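Side-chain contacts in separin (Saccharomyces cerevisiae, PDB 5U1T), which cleaves the cohesin subunit MCD1/SCC1 at the onset of anaphase as a caspase-like cysteine protease, and is held inactive by securin for most of the cell cycle: residues I1469-G1473 with G1474-V1478; Y1477-S1480 with K1481-K1484. All coordinates share one frame; numbering follows the deposited sequence.

Interaction 1 of 2, residues I1469-G1473 with G1474-V1478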
ATOM      1  N   ILE A1469      33.318  24.989 -27.950  1.00 69.54           N
ATOM      2  CA  ILE A1469      32.870  24.704 -29.312  1.00 72.12           C
ATOM      3  C   ILE A1469      32.642  23.196 -29.542  1.00 74.11           C
ATOM      4  O   ILE A1469      33.567  22.396 -29.492  1.00 74.91           O
ATOM      5  CB  ILE A1469      33.886  25.234 -30.353  1.00 72.07           C
ATOM      6  CG1 ILE A1469      34.258  26.687 -30.052  1.00 67.95           C
ATOM      7  CG2 ILE A1469      33.342  25.089 -31.764  1.00 65.37           C
ATOM      8  CD1 ILE A1469      35.052  27.345 -31.129  1.00 71.73           C
ATOM      9  N   GLY A1470      31.402  22.819 -29.804  1.00 73.00           N
ATOM     10  CA  GLY A1470      31.043  21.429 -30.013  1.00 75.51           C
ATOM     11  C   GLY A1470      29.550  21.357 -29.788  1.00 76.62           C
ATOM     12  O   GLY A1470      28.932  22.403 -29.601  1.00 78.87           O
ATOM     13  N   HIS A1471      28.957  20.166 -29.790  1.00 74.83           N
ATOM     14  CA  HIS A1471      27.506  20.084 -29.671  1.00 74.89           C
ATOM     15  C   HIS A1471      27.002  20.557 -28.324  1.00 76.57           C
ATOM     16  O   HIS A1471      27.591  20.248 -27.291  1.00 71.69           O
ATOM     17  CB  HIS A1471      27.003  18.673 -29.909  1.00 72.12           C
ATOM     18  CG  HIS A1471      25.517  18.544 -29.789  1.00 77.55           C
ATOM     19  ND1 HIS A1471      24.886  18.257 -28.593  1.00 81.22           N
ATOM     20  CD2 HIS A1471      24.532  18.666 -30.713  1.00 78.26           C
ATOM     21  CE1 HIS A1471      23.581  18.201 -28.788  1.00 78.46           C
ATOM     22  NE2 HIS A1471      23.340  18.441 -30.065  1.00 81.35           N
ATOM     23  N   GLY A1472      25.906  21.318 -28.368  1.00 71.46           N
ATOM     24  CA  GLY A1472      25.201  21.760 -27.181  1.00 64.03           C
ATOM     25  C   GLY A1472      26.018  22.652 -26.279  1.00 66.40           C
ATOM     26  O   GLY A1472      26.772  23.505 -26.737  1.00 70.45           O
ATOM     27  N   GLY A1473      25.858  22.453 -24.981  1.00 72.00           N
ATOM     28  CA  GLY A1473      26.581  23.227 -23.996  1.00 67.94           C
ATOM     29  C   GLY A1473      27.341  22.350 -23.021  1.00 74.72           C
ATOM     30  O   GLY A1473      27.644  22.769 -21.902  1.00 70.73           O
ATOM     31  N   GLY A1474      27.639  21.125 -23.445  1.00 76.09           N
ATOM     32  CA  GLY A1474      28.510  20.242 -22.687  1.00 80.00           C
ATOM     33  C   GLY A1474      27.810  19.326 -21.697  1.00 78.65           C
ATOM     34  O   GLY A1474      28.446  18.810 -20.770  1.00 75.05           O
ATOM     35  N   GLU A1475      26.506  19.129 -21.899  1.00 81.94           N
ATOM     36  CA  GLU A1475      25.686  18.260 -21.059  1.00 79.75           C
ATOM     37  C   GLU A1475      26.231  16.836 -21.033  1.00 78.55           C
ATOM     38  O   GLU A1475      26.116  16.119 -20.031  1.00 79.53           O
ATOM     39  CB  GLU A1475      24.241  18.245 -21.559  1.00 74.00           C
ATOM     40  CG  GLU A1475      23.711  19.594 -21.976  1.00 79.73           C
ATOM     41  CD  GLU A1475      24.112  19.972 -23.395  1.00 80.68           C
ATOM     42  OE1 GLU A1475      24.584  19.092 -24.156  1.00 81.67           O
ATOM     43  OE2 GLU A1475      23.960  21.155 -23.751  1.00 75.31           O
ATOM     44  N   GLN A1476      26.817  16.432 -22.151  1.00 75.61           N
ATOM     45  CA  GLN A1476      27.332  15.088 -22.311  1.00 75.98           C
ATOM     46  C   GLN A1476      28.624  14.865 -21.495  1.00 78.89           C
ATOM     47  O   GLN A1476      29.106  13.739 -21.387  1.00 78.91           O
ATOM     48  CB  GLN A1476      27.561  14.795 -23.801  1.00 79.90           C
ATOM     49  CG  GLN A1476      28.572  15.723 -24.491  1.00 86.74           C
ATOM     50  CD  GLN A1476      27.953  16.984 -25.086  1.00 83.30           C
ATOM     51  OE1 GLN A1476      27.297  17.758 -24.394  1.00 77.87           O
ATOM     52  NE2 GLN A1476      28.165  17.189 -26.377  1.00 87.00           N
ATOM     53  N   TYR A1477      29.161  15.934 -20.906  1.00 75.78           N
ATOM     54  CA  TYR A1477      30.385  15.846 -20.106  1.00 75.31           C
ATOM     55  C   TYR A1477      30.197  16.339 -18.668  1.00 76.23           C
ATOM     56  O   TYR A1477      31.112  16.239 -17.863  1.00 82.96           O
ATOM     57  CB  TYR A1477      31.528  16.644 -20.762  1.00 75.74           C
ATOM     58  CG  TYR A1477      31.664  16.415 -22.247  1.00 79.73           C
ATOM     59  CD1 TYR A1477      31.790  15.129 -22.769  1.00 80.14           C
ATOM     60  CD2 TYR A1477      31.629  17.478 -23.131  1.00 77.11           C
ATOM     61  CE1 TYR A1477      31.903  14.917 -24.127  1.00 79.07           C
ATOM     62  CE2 TYR A1477      31.736  17.278 -24.485  1.00 79.24           C
ATOM     63  CZ  TYR A1477      31.876  16.001 -24.980  1.00 80.86           C
ATOM     64  OH  TYR A1477      31.980  15.812 -26.338  1.00 85.58           O
ATOM     65  N   VAL A1478      29.033  16.883 -18.342  1.00 73.91           N
ATOM     66  CA  VAL A1478      28.784  17.348 -16.980  1.00 73.92           C
ATOM     67  C   VAL A1478      27.297  17.487 -16.734  1.00 76.21           C
ATOM     68  O   VAL A1478      26.568  18.028 -17.562  1.00 76.90           O
ATOM     69  CB  VAL A1478      29.477  18.683 -16.696  1.00 73.00           C
ATOM     70  CG1 VAL A1478      29.070  19.731 -17.715  1.00 68.32           C
ATOM     71  CG2 VAL A1478      29.200  19.146 -15.279  1.00 75.03           C
TER
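E1475 reaches back to the backbone of G1473 in a local side-chain-to-main-chain contact. It sits in the loop leaving strand 1465-1469, a parallel strand of the six-stranded sheet of the protease fold. The bond runs from G1473 N to E1475 OE2, 2.6 Å, with an N-H...O angle of 154°. The N-H arrives from above the carboxylate plane, 39° out of it. Two torsions bring the group there: CG lies anti to the carbonyl carbon, and the chain then folds at chi2 (83°). The same OE2 is bonded to the hydroxyl of T1513, so a single oxygen ties the glycine run to the start of helix 1513-1519. The chain of another protein covers this loop, with backbone hydrogen bonds from E1475; Q1476 NE2 is modelled as covalently linked to one of its side chains, so the amide's place near H1471 is doubtful. Q1476 CG rests over the centre of the Y1477 ring. Glycine suits G1472 and G1474, both of positive phi, and Y1477 N returns to G1474 O at 3.0 Å to close a turn. With an alanine at position E1475 the G1473 N-H and the T1513 hydroxyl would probably lose their shared acceptor, leaving the loop less firmly fixed. The H1471 side chain is about 4 Å from that of C1497, the active-site cysteine by similarity, consistent with the His-Gly and Cys loops of clan CD proteases. OE2 is shared by the G1473 N-H and the T1513 hydroxyl, which fixes the G1473 peptide two residues beyond that histidine.

Interaction 2 of 2, residues Y1477-S1480 with K1481-K1484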
ATOM      1  N   TYR A1477      29.161  15.934 -20.906  1.00 75.78           N
ATOM      2  CA  TYR A1477      30.385  15.846 -20.106  1.00 75.31           C
ATOM      3  C   TYR A1477      30.197  16.339 -18.668  1.00 76.23           C
ATOM      4  O   TYR A1477      31.112  16.239 -17.863  1.00 82.96           O
ATOM      5  CB  TYR A1477      31.528  16.644 -20.762  1.00 75.74           C
ATOM      6  CG  TYR A1477      31.664  16.415 -22.247  1.00 79.73           C
ATOM      7  CD1 TYR A1477      31.790  15.129 -22.769  1.00 80.14           C
ATOM      8  CD2 TYR A1477      31.629  17.478 -23.131  1.00 77.11           C
ATOM      9  CE1 TYR A1477      31.903  14.917 -24.127  1.00 79.07           C
ATOM     10  CE2 TYR A1477      31.736  17.278 -24.485  1.00 79.24           C
ATOM     11  CZ  TYR A1477      31.876  16.001 -24.980  1.00 80.86           C
ATOM     12  OH  TYR A1477      31.980  15.812 -26.338  1.00 85.58           O
ATOM     13  N   VAL A1478      29.033  16.883 -18.342  1.00 73.91           N
ATOM     14  CA  VAL A1478      28.784  17.348 -16.980  1.00 73.92           C
ATOM     15  C   VAL A1478      27.297  17.487 -16.734  1.00 76.21           C
ATOM     16  O   VAL A1478      26.568  18.028 -17.562  1.00 76.90           O
ATOM     17  CB  VAL A1478      29.477  18.683 -16.696  1.00 73.00           C
ATOM     18  CG1 VAL A1478      29.070  19.731 -17.715  1.00 68.32           C
ATOM     19  CG2 VAL A1478      29.200  19.146 -15.279  1.00 75.03           C
ATOM     20  N   ARG A1479      26.847  16.975 -15.597  1.00 78.76           N
ATOM     21  CA  ARG A1479      25.426  16.885 -15.308  1.00 77.56           C
ATOM     22  C   ARG A1479      24.827  18.238 -14.977  1.00 78.54           C
ATOM     23  O   ARG A1479      25.512  19.110 -14.438  1.00 82.06           O
ATOM     24  CB  ARG A1479      25.190  15.923 -14.152  1.00 84.22           C
ATOM     25  CG  ARG A1479      25.582  14.494 -14.461  1.00 80.89           C
ATOM     26  CD  ARG A1479      25.579  13.671 -13.208  1.00 85.67           C
ATOM     27  NE  ARG A1479      26.776  13.891 -12.404  1.00 83.96           N
ATOM     28  CZ  ARG A1479      26.874  13.550 -11.124  1.00 85.64           C
ATOM     29  NH1 ARG A1479      27.995  13.767 -10.444  1.00 81.87           N
ATOM     30  NH2 ARG A1479      25.829  12.998 -10.523  1.00 91.03           N
ATOM     31  N   SER A1480      23.546  18.395 -15.304  1.00 80.84           N
ATOM     32  CA  SER A1480      22.785  19.603 -15.000  1.00 75.58           C
ATOM     33  C   SER A1480      22.936  19.959 -13.516  1.00 75.94           C
ATOM     34  O   SER A1480      23.071  21.124 -13.151  1.00 77.76           O
ATOM     35  CB  SER A1480      21.297  19.408 -15.363  1.00 76.19           C
ATOM     36  OG  SER A1480      21.101  18.912 -16.691  1.00 70.65           O
ATOM     37  N   LYS A1481      22.953  18.926 -12.682  1.00 76.74           N
ATOM     38  CA  LYS A1481      22.926  19.038 -11.222  1.00 79.65           C
ATOM     39  C   LYS A1481      24.083  19.795 -10.601  1.00 78.58           C
ATOM     40  O   LYS A1481      23.893  20.569  -9.663  1.00 75.22           O
ATOM     41  CB  LYS A1481      22.896  17.637 -10.615  1.00 82.55           C
ATOM     42  CG  LYS A1481      21.859  16.744 -11.253  1.00 86.90           C
ATOM     43  CD  LYS A1481      20.540  16.812 -10.490  1.00 83.18           C
ATOM     44  CE  LYS A1481      20.700  16.326  -9.044  1.00 82.18           C
ATOM     45  NZ  LYS A1481      19.385  16.229  -8.336  1.00 90.24           N
ATOM     46  N   GLU A1482      25.285  19.539 -11.104  1.00 77.02           N
ATOM     47  CA  GLU A1482      26.489  20.102 -10.521  1.00 78.99           C
ATOM     48  C   GLU A1482      26.733  21.542 -10.972  1.00 81.38           C
ATOM     49  O   GLU A1482      27.251  22.359 -10.201  1.00 83.32           O
ATOM     50  CB  GLU A1482      27.699  19.231 -10.867  1.00 85.40           C
ATOM     51  CG  GLU A1482      28.395  18.620  -9.651  1.00 85.02           C
ATOM     52  CD  GLU A1482      27.500  17.670  -8.864  1.00 83.13           C
ATOM     53  OE1 GLU A1482      26.666  16.951  -9.467  1.00 82.55           O
ATOM     54  OE2 GLU A1482      27.638  17.652  -7.623  1.00 88.71           O
ATOM     55  N   ILE A1483      26.385  21.865 -12.216  1.00 75.28           N
ATOM     56  CA  ILE A1483      26.465  23.255 -12.638  1.00 72.43           C
ATOM     57  C   ILE A1483      25.567  24.064 -11.704  1.00 73.15           C
ATOM     58  O   ILE A1483      25.972  25.117 -11.194  1.00 71.05           O
ATOM     59  CB  ILE A1483      26.034  23.452 -14.100  1.00 67.87           C
ATOM     60  CG1 ILE A1483      27.084  22.885 -15.045  1.00 65.42           C
ATOM     61  CG2 ILE A1483      25.848  24.913 -14.389  1.00 66.03           C
ATOM     62  CD1 ILE A1483      26.531  22.548 -16.389  1.00 58.80           C
ATOM     63  N   LYS A1484      24.374  23.518 -11.443  1.00 67.37           N
ATOM     64  CA  LYS A1484      23.354  24.178 -10.625  1.00 70.19           C
ATOM     65  C   LYS A1484      23.757  24.341  -9.163  1.00 75.03           C
ATOM     66  O   LYS A1484      23.183  25.166  -8.447  1.00 73.00           O
ATOM     67  CB  LYS A1484      22.025  23.416 -10.706  1.00 69.97           C
ATOM     68  CG  LYS A1484      21.335  23.567 -12.050  1.00 73.26           C
ATOM     69  CD  LYS A1484      19.969  22.908 -12.095  1.00 70.28           C
ATOM     70  CE  LYS A1484      19.472  22.866 -13.521  1.00 68.99           C
ATOM     71  NZ  LYS A1484      18.326  21.961 -13.704  1.00 68.53           N
TER
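S1480 O accepts the N-H of K1484 at 3.2 Å from K1484 N, an i to i+4 bond with an N-H...O angle of 156°. The lysine side chain runs out alongside the same carbonyl, its CG 3.2 Å from S1480 O, and its extended chain carries NZ to a weak, long ion pair with D1084. One residue earlier, R1479 O receives only a weak bond from E1482 N, 3.4 Å long. R1479 stands at the N-cap of helix 1480-1483, and on the residues flanking this start V1478 and I1483 meet as a hydrophobic staple: V1478 CG1 touches I1483 CD1 at 4.0 Å, the two side chains crossing at about a right angle. The V1478 rotation that presents CG1 to I1483 CD1 sets this methyl between the backbone N and carbonyl carbon (chi1 55°). V1478 also packs on L1456 and L1457 of helix 1453-1461, while I1483 leans on T1516 and Y1517. The charged pair R1479 and E1482 lies side by side, pointing the same way. E1482 OE1 sits over one face of the guanidinium, toward its rim and 3.6 Å from R1479 NH1, with the two planes 25° apart; no N-H points at the oxygen, so the attraction is between charges alone. R1479 NE has its stronger partner in E1453, a salt bridge to helix 1453-1461, and S1480 OG is bonded to R810 NH2.

From the end of strand 1465-1469 the chain enters interaction 1, where E1475 folds back and closes the glycine-rich loop beside C1497. The path then runs through Y1477 and V1478, which lie in the segments of both; V1478 makes its contact in interaction 2. At S1480 the chain turns into the short helix whose first turn interaction 2 secures. The two neither nest nor cross: they follow in series with an overlap at 1477-1478, their centres about 11 Å apart. Interaction 1 joins the loop after the strand to helix 1513-1519 through T1513, and interaction 2 reaches that helix again through I1483. R1479 and V1478 fasten the connection to helix 1453-1461, and K1484 faces helix 1075-1088.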